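Local coordinates for uncharacterized protein Atu2129 (Agrobacterium tumefaciens, PDB 3DNH) that is of unknown function but has a CREG-like beta-barrel related to FMN-binding pyridoxamine 5'-phosphate oxidases, so flavin binding is possible but unproven, at residues A[202-206]-A[207-211]. Residues are numbered along the deposited sequence; the frame is centred on the assembly and turned at random.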
loop_
_atom_site.group_PDB
_atom_site.type_symbol
_atom_site.label_atom_id
_atom_site.label_comp_id
_atom_site.label_asym_id
_atom_site.label_seq_id
_atom_site.Cartn_x
_atom_site.Cartn_y
_atom_site.Cartn_z
ATOM N N ARG A 202 -19.850 -14.951 13.634
ATOM C CA ARG A 202 -19.494 -16.376 13.810
ATOM C C ARG A 202 -18.736 -16.956 12.609
ATOM O O ARG A 202 -17.776 -17.727 12.780
ATOM C CB ARG A 202 -20.711 -17.245 14.141
ATOM C CG ARG A 202 -21.150 -17.102 15.592
ATOM C CD ARG A 202 -22.567 -17.636 15.886
ATOM N NE ARG A 202 -22.782 -18.996 15.380
ATOM C CZ ARG A 202 -23.555 -19.925 15.963
ATOM N NH1 ARG A 202 -23.679 -21.125 15.391
ATOM N NH2 ARG A 202 -24.185 -19.675 17.118
ATOM N N LEU A 203 -19.184 -16.615 11.413
ATOM C CA LEU A 203 -18.532 -17.068 10.160
ATOM C C LEU A 203 -17.165 -16.430 9.995
ATOM O O LEU A 203 -16.220 -17.107 9.573
ATOM C CB LEU A 203 -19.391 -16.751 8.917
ATOM C CG LEU A 203 -20.804 -17.334 8.887
ATOM C CD1 LEU A 203 -21.577 -16.773 7.699
ATOM C CD2 LEU A 203 -20.745 -18.884 8.809
ATOM N N ALA A 204 -17.055 -15.142 10.345
ATOM C CA ALA A 204 -15.775 -14.457 10.249
ATOM C C ALA A 204 -14.748 -15.064 11.222
ATOM O O ALA A 204 -13.576 -15.243 10.868
ATOM C CB ALA A 204 -15.940 -12.996 10.471
ATOM N N VAL A 205 -15.196 -15.408 12.430
ATOM C CA VAL A 205 -14.308 -16.068 13.398
ATOM C C VAL A 205 -13.852 -17.444 12.887
ATOM O O VAL A 205 -12.676 -17.736 12.962
ATOM C CB VAL A 205 -14.859 -16.064 14.867
ATOM C CG1 VAL A 205 -15.273 -14.649 15.301
ATOM C CG2 VAL A 205 -16.007 -17.008 15.025
ATOM N N LEU A 206 -14.769 -18.250 12.326
ATOM C CA LEU A 206 -14.415 -19.503 11.596
ATOM C C LEU A 206 -13.369 -19.286 10.505
ATOM O O LEU A 206 -12.528 -20.148 10.249
ATOM C CB LEU A 206 -15.643 -20.127 10.916
ATOM C CG LEU A 206 -16.557 -21.224 11.477
ATOM C CD1 LEU A 206 -17.846 -20.687 11.942
ATOM C CD2 LEU A 206 -16.827 -22.222 10.334
ATOM N N ALA A 207 -13.471 -18.145 9.827
ATOM C CA ALA A 207 -12.543 -17.756 8.781
ATOM C C ALA A 207 -11.144 -17.361 9.298
ATOM O O ALA A 207 -10.216 -17.176 8.492
ATOM C CB ALA A 207 -13.157 -16.627 7.995
ATOM N N GLY A 208 -11.017 -17.206 10.618
ATOM C CA GLY A 208 -9.781 -16.826 11.293
ATOM C C GLY A 208 -9.742 -15.371 11.739
ATOM O O GLY A 208 -8.703 -14.898 12.159
ATOM N N ALA A 209 -10.856 -14.653 11.630
ATOM C CA ALA A 209 -10.896 -13.219 11.966
ATOM C C ALA A 209 -11.321 -12.917 13.420
ATOM O O ALA A 209 -11.639 -13.819 14.191
ATOM C CB ALA A 209 -11.798 -12.465 10.997
ATOM N N LYS A 210 -11.299 -11.637 13.787
ATOM C CA LYS A 210 -11.691 -11.217 15.134
ATOM C C LYS A 210 -13.147 -10.779 15.174
ATOM O O LYS A 210 -13.625 -10.121 14.257
ATOM C CB LYS A 210 -10.799 -10.075 15.635
ATOM C CG LYS A 210 -9.642 -10.493 16.567
ATOM C CD LYS A 210 -8.287 -10.593 15.866
ATOM C CE LYS A 210 -7.662 -9.209 15.541
ATOM N NZ LYS A 210 -8.327 -8.505 14.366
ATOM N N THR A 211 -13.837 -11.124 16.262
ATOM C CA THR A 211 -15.232 -10.714 16.475
ATOM C C THR A 211 -15.429 -9.208 16.221
ATOM O O THR A 211 -14.473 -8.406 16.251
ATOM C CB THR A 211 -15.769 -11.154 17.866
ATOM O OG1 THR A 211 -17.193 -10.951 17.929
ATOM C CG2 THR A 211 -15.054 -10.405 19.005
#
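Three backbone hydrogen bonds tie A207, G208 and A209 to the last turn of helix 199-206. A207 N bonds L203 O at 2.9 Å, the ordinary i to i-4 step. Beyond it the helical spacing is lost: A209 N reaches five residues back to A204 O (2.9 Å), and G208 N three back to V205 O, the 6→1 and 5→2 pair. The shorter link meets its acceptor from above the carbonyl plane, 63° out of it. G208 has positive phi (103°), a conformation that glycine adopts without strain.

A weaker polar contact follows as the chain doubles back: V205 CA lies 3.6 Å from A209 O, its C-H pointing almost straight at the oxygen (169°).

One apolar contact closes the loop: A204 CB and A209 CB, on the residues bracketing the 6→1 bond, meet at 4.2 Å, and W214 touches both. Separately, V205 CG1 lies against the returning backbone, 3.9 Å from T211 N.

Farther along, T211 OG1 hydrogen-bonds S201 OG, joining the returning chain to the helix. Positive phi at G208 and the paired back-bonds define a Schellman motif, which ends helix 199-206 and redirects the chain toward strand 215-220 of the three-stranded antiparallel sheet.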